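Local coordinates for ABC transporter ATP-binding protein (Sulfolobus tokodaii, PDB 2PJZ) that probably binds and hydrolyses ATP as the nucleotide-binding subunit of an ABC transporter, perhaps one that carries cobalt, at residues 91-94 with 95-99; 103-106 with 107-111; 168-171 with 172-175; 253-256 with 257-260. One frame throughout, in Å; residues are numbered along the deposited sequence.

Contact 1: 91-94 with 95-99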
loop_
_atom_site.group_PDB
_atom_site.type_symbol
_atom_site.label_atom_id
_atom_site.label_comp_id
_atom_site.label_asym_id
_atom_site.label_seq_id
_atom_site.Cartn_x
_atom_site.Cartn_y
_atom_site.Cartn_z
ATOM N N ASN A 91 21.823 9.392 5.787
ATOM C CA ASN A 91 22.763 8.615 6.596
ATOM C C ASN A 91 22.355 8.622 8.070
ATOM O O ASN A 91 22.423 7.594 8.746
ATOM C CB ASN A 91 24.199 9.133 6.370
ATOM C CG ASN A 91 25.239 8.278 7.005
ATOM O OD1 ASN A 91 25.172 7.048 6.984
ATOM N ND2 ASN A 91 26.243 8.933 7.571
ATOM N N ASP A 92 21.881 9.763 8.554
ATOM C CA ASP A 92 21.412 9.882 9.926
ATOM C C ASP A 92 20.220 8.952 10.142
ATOM O O ASP A 92 20.110 8.300 11.172
ATOM C CB ASP A 92 20.972 11.300 10.230
ATOM C CG ASP A 92 22.142 12.234 10.503
ATOM O OD1 ASP A 92 23.263 11.744 10.718
ATOM O OD2 ASP A 92 21.911 13.449 10.484
ATOM N N ILE A 93 19.329 8.907 9.161
ATOM C CA ILE A 93 18.140 8.037 9.246
ATOM C C ILE A 93 18.557 6.582 9.245
ATOM O O ILE A 93 18.008 5.774 10.009
ATOM C CB ILE A 93 17.140 8.310 8.105
ATOM C CG1 ILE A 93 16.710 9.782 8.136
ATOM C CG2 ILE A 93 15.920 7.346 8.209
ATOM C CD1 ILE A 93 15.939 10.229 6.936
ATOM N N VAL A 94 19.520 6.242 8.387
ATOM C CA VAL A 94 20.058 4.877 8.374
ATOM C C VAL A 94 20.540 4.447 9.756
ATOM O O VAL A 94 20.181 3.357 10.223
ATOM C CB VAL A 94 21.152 4.689 7.310
ATOM C CG1 VAL A 94 21.818 3.331 7.448
ATOM C CG2 VAL A 94 20.534 4.848 5.923
ATOM N N TYR A 95 21.333 5.298 10.426
ATOM C CA TYR A 95 21.759 4.999 11.803
ATOM C C TYR A 95 20.596 4.767 12.788
ATOM O O TYR A 95 20.619 3.794 13.554
ATOM C CB TYR A 95 22.691 6.094 12.365
ATOM C CG TYR A 95 24.109 6.018 11.873
ATOM C CD1 TYR A 95 24.671 7.072 11.160
ATOM C CD2 TYR A 95 24.908 4.899 12.142
ATOM C CE1 TYR A 95 26.010 7.019 10.709
ATOM C CE2 TYR A 95 26.240 4.830 11.696
ATOM C CZ TYR A 95 26.773 5.901 10.989
ATOM O OH TYR A 95 28.072 5.854 10.552
ATOM N N LEU A 96 19.596 5.647 12.784
ATOM C CA LEU A 96 18.413 5.412 13.635
ATOM C C LEU A 96 17.746 4.066 13.339
ATOM O O LEU A 96 17.450 3.294 14.253
ATOM C CB LEU A 96 17.385 6.543 13.492
ATOM C CG LEU A 96 16.048 6.266 14.209
ATOM C CD1 LEU A 96 16.186 6.072 15.751
ATOM C CD2 LEU A 96 15.004 7.358 13.875
ATOM N N TYR A 97 17.526 3.774 12.060
ATOM C CA TYR A 97 16.801 2.551 11.684
ATOM C C TYR A 97 17.587 1.263 11.919
ATOM O O TYR A 97 16.992 0.206 12.149
ATOM C CB TYR A 97 16.177 2.672 10.279
ATOM C CG TYR A 97 14.830 3.334 10.435
ATOM C CD1 TYR A 97 14.718 4.702 10.647
ATOM C CD2 TYR A 97 13.667 2.566 10.486
ATOM C CE1 TYR A 97 13.472 5.296 10.885
ATOM C CE2 TYR A 97 12.421 3.150 10.702
ATOM C CZ TYR A 97 12.332 4.503 10.903
ATOM O OH TYR A 97 11.095 5.065 11.126
ATOM N N GLU A 98 18.920 1.362 11.916
ATOM C CA GLU A 98 19.766 0.229 12.318
ATOM C C GLU A 98 19.400 -0.266 13.718
ATOM O O GLU A 98 19.387 -1.470 13.967
ATOM C CB GLU A 98 21.258 0.607 12.286
ATOM C CG GLU A 98 21.850 0.785 10.879
ATOM C CD GLU A 98 23.309 1.204 10.933
ATOM O OE1 GLU A 98 24.043 0.601 11.747
ATOM O OE2 GLU A 98 23.717 2.124 10.177
ATOM N N GLU A 99 19.112 0.663 14.622
ATOM C CA GLU A 99 18.691 0.315 15.988
ATOM C C GLU A 99 17.186 0.085 16.140
ATOM O O GLU A 99 16.763 -0.889 16.766
ATOM C CB GLU A 99 19.126 1.413 16.955
ATOM C CG GLU A 99 20.636 1.546 17.037
ATOM C CD GLU A 99 21.284 0.219 17.380
ATOM O OE1 GLU A 99 20.919 -0.369 18.434
ATOM O OE2 GLU A 99 22.134 -0.243 16.588
#
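Asn91 and Tyr95, Ile93 and Tyr97, and Val94 and Glu98 meet as i, i+4 pairs on successive turns of helix 90-100. Four backbone bonds carry the turns, among them Tyr97 N to Ile93 O at 2.9 Å, with an N-H...O angle of 164°. On the buried side CG2 of Ile93 packs 3.8 Å from CD1 of Tyr97, the two side chains running alongside each other in the same direction. Ile93 also rests on Leu141 of helix 131-144, where a branched apolar residue suits the interior, and the Tyr97 hydroxyl bonds Ala83 O. On the flank facing Arg105 of helix 105-114, the amide of Asn91 sits by the Tyr95 ring, ND2 3.7 Å from CE1, with the two planes 54° apart. Glu98 CG lies anti to its own carbonyl carbon (chi1 -71°), which turns the acid back along the helix until OE2 is 3.5 Å from Val94 CG1. Asn91 OD1 and Glu98 OE2 both bind Arg105, whose guanidinium also makes a cation-pi contact with Tyr95. The arrangement is that of an alpha-helix with an apolar face (Ile93, Val94) toward helix 131-144 and a polar flank that takes up Arg105, within an ABC-type ATP-binding domain.

Contact 2: 103-106 with 107-111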
loop_
_atom_site.group_PDB
_atom_site.type_symbol
_atom_site.label_atom_id
_atom_site.label_comp_id
_atom_site.label_asym_id
_atom_site.label_seq_id
_atom_site.Cartn_x
_atom_site.Cartn_y
_atom_site.Cartn_z
ATOM N N LEU A 103 17.766 -2.413 10.888
ATOM C CA LEU A 103 18.147 -2.214 9.482
ATOM C C LEU A 103 19.613 -2.649 9.255
ATOM O O LEU A 103 20.491 -2.357 10.077
ATOM C CB LEU A 103 17.932 -0.752 9.043
ATOM C CG LEU A 103 18.328 -0.317 7.606
ATOM C CD1 LEU A 103 17.468 0.870 7.176
ATOM C CD2 LEU A 103 19.821 0.077 7.599
ATOM N N ASP A 104 19.838 -3.324 8.131
ATOM C CA ASP A 104 21.169 -3.779 7.721
ATOM C C ASP A 104 21.737 -2.766 6.732
ATOM O O ASP A 104 21.232 -2.638 5.620
ATOM C CB ASP A 104 21.033 -5.130 7.031
ATOM C CG ASP A 104 22.377 -5.703 6.584
ATOM O OD1 ASP A 104 22.836 -6.658 7.228
ATOM O OD2 ASP A 104 22.975 -5.192 5.627
ATOM N N ARG A 105 22.763 -2.023 7.146
ATOM C CA ARG A 105 23.315 -0.945 6.319
ATOM C C ARG A 105 23.790 -1.463 4.976
ATOM O O ARG A 105 23.554 -0.818 3.967
ATOM C CB ARG A 105 24.458 -0.214 7.037
ATOM C CG ARG A 105 25.124 0.887 6.180
ATOM C CD ARG A 105 26.197 1.613 6.983
ATOM N NE ARG A 105 25.607 2.556 7.935
ATOM C CZ ARG A 105 25.314 3.822 7.663
ATOM N NH1 ARG A 105 25.523 4.310 6.448
ATOM N NH2 ARG A 105 24.773 4.595 8.597
ATOM N N ASP A 106 24.453 -2.624 4.960
ATOM C CA ASP A 106 24.985 -3.177 3.709
ATOM C C ASP A 106 23.856 -3.461 2.717
ATOM O O ASP A 106 23.977 -3.171 1.524
ATOM C CB ASP A 106 25.786 -4.466 3.968
ATOM C CG ASP A 106 27.249 -4.200 4.400
ATOM O OD1 ASP A 106 27.662 -3.040 4.569
ATOM O OD2 ASP A 106 27.991 -5.188 4.571
ATOM N N LEU A 107 22.762 -4.048 3.211
ATOM C CA LEU A 107 21.599 -4.348 2.362
ATOM C C LEU A 107 21.002 -3.046 1.853
ATOM O O LEU A 107 20.680 -2.950 0.675
ATOM C CB LEU A 107 20.515 -5.157 3.109
ATOM C CG LEU A 107 19.212 -5.488 2.363
ATOM C CD1 LEU A 107 19.507 -6.146 1.019
ATOM C CD2 LEU A 107 18.263 -6.384 3.193
ATOM N N PHE A 108 20.851 -2.061 2.731
ATOM C CA PHE A 108 20.376 -0.737 2.287
ATOM C C PHE A 108 21.248 -0.136 1.154
ATOM O O PHE A 108 20.733 0.418 0.176
ATOM C CB PHE A 108 20.295 0.237 3.460
ATOM C CG PHE A 108 19.853 1.624 3.071
ATOM C CD1 PHE A 108 18.506 1.895 2.786
ATOM C CD2 PHE A 108 20.787 2.660 2.987
ATOM C CE1 PHE A 108 18.104 3.166 2.401
ATOM C CE2 PHE A 108 20.395 3.944 2.616
ATOM C CZ PHE A 108 19.052 4.202 2.320
ATOM N N LEU A 109 22.564 -0.212 1.329
ATOM C CA LEU A 109 23.497 0.308 0.322
ATOM C C LEU A 109 23.408 -0.466 -0.970
ATOM O O LEU A 109 23.508 0.116 -2.062
ATOM C CB LEU A 109 24.930 0.330 0.875
ATOM C CG LEU A 109 25.213 1.289 2.041
ATOM C CD1 LEU A 109 26.689 1.253 2.491
ATOM C CD2 LEU A 109 24.792 2.728 1.727
ATOM N N GLU A 110 23.205 -1.776 -0.860
ATOM C CA GLU A 110 22.991 -2.645 -2.022
ATOM C C GLU A 110 21.753 -2.222 -2.839
ATOM O O GLU A 110 21.804 -2.152 -4.072
ATOM C CB GLU A 110 22.912 -4.107 -1.560
ATOM C CG GLU A 110 22.340 -5.087 -2.564
ATOM C CD GLU A 110 22.056 -6.465 -1.971
ATOM O OE1 GLU A 110 22.786 -6.878 -1.042
ATOM O OE2 GLU A 110 21.085 -7.125 -2.426
ATOM N N MET A 111 20.646 -1.926 -2.149
ATOM C CA MET A 111 19.441 -1.397 -2.790
ATOM C C MET A 111 19.694 -0.046 -3.461
ATOM O O MET A 111 19.296 0.165 -4.598
ATOM C CB MET A 111 18.308 -1.256 -1.738
ATOM C CG MET A 111 17.859 -2.576 -1.093
ATOM S SD MET A 111 16.624 -2.306 0.256
ATOM C CE MET A 111 16.200 -4.046 0.545
#
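Asp104 and Leu107 meet at the N-terminal end of helix 105-114, where the aspartate is the N-cap. From the backbone outward, CB of Asp104 lies 4.0 Å from CB of Leu107, and CG keeps a similar distance from that same carbon. At the tip, OD2 accepts Leu107 N at 2.7 Å, with an N-H...O angle of 159°. The amide comes to the anti side of the oxygen, 19° out of the carboxylate plane. With CG swung opposite the backbone nitrogen (chi1 -179°), the short acid can fold over the first turn, a reach for which aspartate is well sized. Its backbone O takes Phe108 N at 3.0 Å, so one residue starts the turn with both side chain and main chain.

Next along the chain, CG of Arg105 touches CD1 of Leu109 at 4.0 Å, aliphatic stem against methyl, while its guanidinium goes on to helix 90-100. Leu109 also lies on Leu122, and an alanine here would probably open a gap beside the Arg105 stem, which loses the CD1 methyl, and take away part of the cover over Leu122. Inward, CD2 of Leu103 approaches CB of Phe108, and both side chains rest on Leu141 of helix 131-144.

The chemistry implies a capped helix start, probably also favoured by charge: the carboxylate of Asp104 accepts an amide of the first turn and probably interacts favourably with the positive end of the helix dipole.

Contact 3: 168-171 with 172-175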
loop_
_atom_site.group_PDB
_atom_site.type_symbol
_atom_site.label_atom_id
_atom_site.label_comp_id
_atom_site.label_asym_id
_atom_site.label_seq_id
_atom_site.Cartn_x
_atom_site.Cartn_y
_atom_site.Cartn_z
ATOM N N SER A 168 10.510 -3.172 -7.235
ATOM C CA SER A 168 9.531 -4.256 -7.216
ATOM C C SER A 168 10.203 -5.578 -6.870
ATOM O O SER A 168 9.641 -6.384 -6.145
ATOM C CB SER A 168 8.806 -4.369 -8.556
ATOM O OG SER A 168 7.778 -5.338 -8.505
ATOM N N ARG A 169 11.405 -5.788 -7.396
ATOM C CA ARG A 169 12.183 -6.986 -7.092
ATOM C C ARG A 169 12.449 -7.054 -5.582
ATOM O O ARG A 169 12.299 -8.107 -4.969
ATOM C CB ARG A 169 13.472 -7.071 -7.964
ATOM C CG ARG A 169 13.119 -7.452 -9.458
ATOM C CD ARG A 169 14.203 -7.250 -10.616
ATOM N NE ARG A 169 13.539 -7.451 -11.936
ATOM C CZ ARG A 169 13.564 -6.605 -12.986
ATOM N NH1 ARG A 169 14.298 -5.492 -12.947
ATOM N NH2 ARG A 169 12.875 -6.888 -14.102
ATOM N N TYR A 170 12.773 -5.918 -4.967
ATOM C CA TYR A 170 13.021 -5.910 -3.508
ATOM C C TYR A 170 11.741 -6.053 -2.675
ATOM O O TYR A 170 11.743 -6.687 -1.617
ATOM C CB TYR A 170 13.773 -4.645 -3.114
ATOM C CG TYR A 170 15.227 -4.681 -3.510
ATOM C CD1 TYR A 170 16.080 -5.653 -2.994
ATOM C CD2 TYR A 170 15.753 -3.727 -4.379
ATOM C CE1 TYR A 170 17.419 -5.690 -3.350
ATOM C CE2 TYR A 170 17.096 -3.755 -4.745
ATOM C CZ TYR A 170 17.914 -4.735 -4.231
ATOM O OH TYR A 170 19.244 -4.743 -4.592
ATOM N N ILE A 171 10.674 -5.419 -3.146
ATOM C CA ILE A 171 9.349 -5.516 -2.519
ATOM C C ILE A 171 8.926 -6.980 -2.495
ATOM O O ILE A 171 8.381 -7.465 -1.508
ATOM C CB ILE A 171 8.310 -4.594 -3.267
ATOM C CG1 ILE A 171 8.625 -3.126 -2.962
ATOM C CG2 ILE A 171 6.842 -4.958 -2.909
ATOM C CD1 ILE A 171 7.856 -2.093 -3.790
ATOM N N LYS A 172 9.198 -7.703 -3.576
ATOM C CA LYS A 172 8.782 -9.095 -3.661
ATOM C C LYS A 172 9.652 -10.022 -2.816
ATOM O O LYS A 172 9.158 -11.024 -2.274
ATOM C CB LYS A 172 8.636 -9.528 -5.126
ATOM C CG LYS A 172 7.526 -8.696 -5.852
ATOM C CD LYS A 172 7.599 -8.801 -7.398
ATOM C CE LYS A 172 7.007 -10.087 -7.934
ATOM N NZ LYS A 172 6.999 -10.013 -9.447
ATOM N N GLU A 173 10.926 -9.656 -2.662
ATOM C CA GLU A 173 11.886 -10.476 -1.917
ATOM C C GLU A 173 11.822 -10.275 -0.404
ATOM O O GLU A 173 11.980 -11.241 0.357
ATOM C CB GLU A 173 13.307 -10.226 -2.418
ATOM C CG GLU A 173 14.378 -10.897 -1.548
ATOM C CD GLU A 173 15.756 -10.819 -2.140
ATOM O OE1 GLU A 173 15.971 -9.941 -3.022
ATOM O OE2 GLU A 173 16.624 -11.637 -1.716
ATOM N N TYR A 174 11.571 -9.039 0.027
ATOM C CA TYR A 174 11.574 -8.700 1.448
ATOM C C TYR A 174 10.168 -8.371 2.004
ATOM O O TYR A 174 9.228 -8.048 1.244
ATOM C CB TYR A 174 12.582 -7.568 1.702
ATOM C CG TYR A 174 14.003 -7.987 1.395
ATOM C CD1 TYR A 174 14.711 -8.789 2.288
ATOM C CD2 TYR A 174 14.624 -7.624 0.195
ATOM C CE1 TYR A 174 16.010 -9.202 2.012
ATOM C CE2 TYR A 174 15.947 -8.036 -0.096
ATOM C CZ TYR A 174 16.622 -8.824 0.822
ATOM O OH TYR A 174 17.919 -9.249 0.583
ATOM N N GLY A 175 10.007 -8.494 3.319
ATOM C CA GLY A 175 8.679 -8.378 3.966
ATOM C C GLY A 175 7.626 -9.371 3.460
ATOM O O GLY A 175 6.767 -9.013 2.675
HETATM O O HOH W 1 9.472 -8.036 -9.939
#
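Ser168 and Lys172, with Tyr170 and Tyr174, form the side-chain pairs of the last turn of helix 161-173. The backbone bonds come first: Lys172 N gives to Ser168 O at 2.9 Å, Glu173 N to Arg169 O, and Tyr174 N to Tyr170 O at 2.9 Å with an N-H...O angle of 154°. Glu173 N also makes a weak bond to Tyr170 O. Tyr174 is the first residue to leave helical geometry, yet its amide still closes the turn, and Gly175 follows with a positive phi of 58°, a value that favours glycine.

This is the C-terminal end of the helix in the beta-alpha-beta unit formed by strand 149-153, helix 161-173 and strand 177-182, part of the P-loop NTPase fold.

Among the apolar contacts, the two tyrosines run side by side. CE2 of Tyr174 comes to the edge of the Tyr170 ring, 3.8 Å from CD1, so the contact is made by ring rims. Glu173 CG lies 3.6 Å above the plane of the Tyr174 ring, offset toward its rim. Tyrosine suits these places because its broad ring can span to helix 105-114, where Tyr170 meets Met111 and Tyr174 meets Leu107.

The polar contacts lie round Lys172. Its long aliphatic stem passes Ser168 and bends at chi3 (79°). NZ gives a hydrogen bond to a water at 3.2 Å and another to Leu190 O, beyond the turn. Ser168 is modelled in two conformations, and in one of them OG makes a weak bond with the same water and bonds the hydroxyl of Tyr191, contacts that remain tentative.

Contact 4: 253-256 with 257-260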
loop_
_atom_site.group_PDB
_atom_site.type_symbol
_atom_site.label_atom_id
_atom_site.label_comp_id
_atom_site.label_asym_id
_atom_site.label_seq_id
_atom_site.Cartn_x
_atom_site.Cartn_y
_atom_site.Cartn_z
ATOM N N SER A 253 -7.571 4.296 -15.253
ATOM C CA SER A 253 -7.775 4.937 -13.950
ATOM C C SER A 253 -8.905 4.289 -13.180
ATOM O O SER A 253 -9.955 3.996 -13.748
ATOM C CB SER A 253 -8.096 6.438 -14.134
ATOM O OG SER A 253 -8.686 6.958 -12.949
ATOM N N LEU A 254 -8.710 4.085 -11.872
ATOM C CA LEU A 254 -9.752 3.508 -11.019
ATOM C C LEU A 254 -11.010 4.350 -10.927
ATOM O O LEU A 254 -12.079 3.822 -10.637
ATOM C CB LEU A 254 -9.229 3.240 -9.598
ATOM C CG LEU A 254 -8.233 2.081 -9.507
ATOM C CD1 LEU A 254 -7.351 2.251 -8.253
ATOM C CD2 LEU A 254 -8.979 0.743 -9.514
ATOM N N ASN A 255 -10.892 5.664 -11.158
ATOM C CA ASN A 255 -12.083 6.496 -11.110
ATOM C C ASN A 255 -13.078 6.089 -12.205
ATOM O O ASN A 255 -14.268 6.326 -12.075
ATOM C CB ASN A 255 -11.722 7.999 -11.093
ATOM C CG ASN A 255 -11.362 8.508 -9.675
ATOM O OD1 ASN A 255 -10.279 9.075 -9.447
ATOM N ND2 ASN A 255 -12.271 8.290 -8.718
ATOM N N ARG A 256 -12.595 5.414 -13.231
ATOM C CA ARG A 256 -13.457 4.964 -14.299
ATOM C C ARG A 256 -14.415 3.844 -13.907
ATOM O O ARG A 256 -15.397 3.595 -14.602
ATOM C CB ARG A 256 -12.630 4.697 -15.561
ATOM C CG ARG A 256 -11.745 5.921 -15.854
ATOM C CD ARG A 256 -11.600 6.282 -17.319
ATOM N NE ARG A 256 -10.737 7.457 -17.432
ATOM C CZ ARG A 256 -9.477 7.414 -17.837
ATOM N NH1 ARG A 256 -8.940 6.251 -18.182
ATOM N NH2 ARG A 256 -8.754 8.526 -17.926
ATOM N N ILE A 257 -14.178 3.212 -12.755
ATOM C CA ILE A 257 -15.161 2.308 -12.173
ATOM C C ILE A 257 -16.485 3.030 -11.885
ATOM O O ILE A 257 -17.575 2.469 -12.079
ATOM C CB ILE A 257 -14.642 1.658 -10.865
ATOM C CG1 ILE A 257 -13.385 0.806 -11.141
ATOM C CG2 ILE A 257 -15.712 0.819 -10.230
ATOM C CD1 ILE A 257 -12.751 0.186 -9.830
ATOM N N TYR A 258 -16.395 4.268 -11.414
ATOM C CA TYR A 258 -17.600 5.063 -11.178
ATOM C C TYR A 258 -18.255 5.423 -12.509
ATOM O O TYR A 258 -19.472 5.395 -12.635
ATOM C CB TYR A 258 -17.236 6.345 -10.436
ATOM C CG TYR A 258 -16.663 6.087 -9.068
ATOM C CD1 TYR A 258 -17.398 5.398 -8.119
ATOM C CD2 TYR A 258 -15.390 6.547 -8.718
ATOM C CE1 TYR A 258 -16.892 5.168 -6.856
ATOM C CE2 TYR A 258 -14.879 6.315 -7.443
ATOM C CZ TYR A 258 -15.640 5.626 -6.528
ATOM O OH TYR A 258 -15.172 5.376 -5.261
ATOM N N GLY A 259 -17.413 5.748 -13.480
ATOM C CA GLY A 259 -17.829 6.170 -14.817
ATOM C C GLY A 259 -18.533 5.090 -15.605
ATOM O O GLY A 259 -19.610 5.334 -16.155
ATOM N N ILE A 260 -17.954 3.890 -15.673
ATOM C CA ILE A 260 -18.631 2.825 -16.427
ATOM C C ILE A 260 -20.081 2.652 -15.960
ATOM O O ILE A 260 -20.926 2.204 -16.735
ATOM C CB ILE A 260 -17.881 1.452 -16.449
ATOM C CG1 ILE A 260 -18.004 0.732 -15.105
ATOM C CG2 ILE A 260 -16.430 1.632 -16.936
ATOM C CD1 ILE A 260 -18.447 -0.708 -15.237
#
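Asn255 and Tyr258 both set CG anti to their own carbonyl carbons (chi1 -63° for Tyr258), which brings amide and ring together across the turn that leads into helix 256-260. In one of the two modelled conformations of Asn255, ND2 comes to the edge of the Tyr258 ring, in its plane, 3.5 Å from CE2, with amide and ring planes 30° apart; the contact is tentative to that extent. Leu254 and Ile257, by contrast, run side by side, pointing the same way, their CD2 and CD1 methyls 3.8 Å apart, as suits two branched apolar residues on the inner side.

The backbone makes the turn first and the helix after it. Ser253 to Arg256 is a type I beta turn, and Ser253 OG accepts Asn255 N at 3.1 Å in a capping bond, a task for which a short hydroxyl side chain is well fitted. Ile257 N then bonds Leu254 O at 3.0 Å, reaching it from well above the carbonyl plane, as Tyr258 N does at Asn255 O. By contrast, Ile260 N meets Arg256 O almost straight, at 2.8 Å with an N-H...O angle of 171°, the i, i+4 bond of a regular helical turn. Arg256 folds back so that one face of its guanidinium covers Ser253 CB, 4.0 Å from the plane.

An alanine in place of Tyr258 would probably deprive the Asn255 amide of its ring neighbour, making it easier to turn, and leave Val200 and Ile232 with less cover.

The short helix lies against strands 195-200 and 228-232: Ile257 touches Phe198 and Ile232, Tyr258 meets Val200 and Ile232, and Leu254 reaches Phe198 and Pro38 in the probable P-loop (Walker A).

How the contacts relate
Following the chain, the four contacts come in series; each closes within a helix or at its end, and none nests in or crosses another. Contact 1 lies within helix 90-100, and contact 2 opens helix 105-114, the next helix. Arg105 of contact 2 reaches back to contact 1, tying the two successive helices together. Contact 3 ends helix 161-173 and touches contact 2 where Leu107 and Met111 pack on Tyr174 and Tyr170, linking the helical pair to the beta-alpha-beta unit. Contact 4, near the C terminus, stands apart, its centre about 42 Å from that of contact 1, and ties strands 195-200 and 228-232 together.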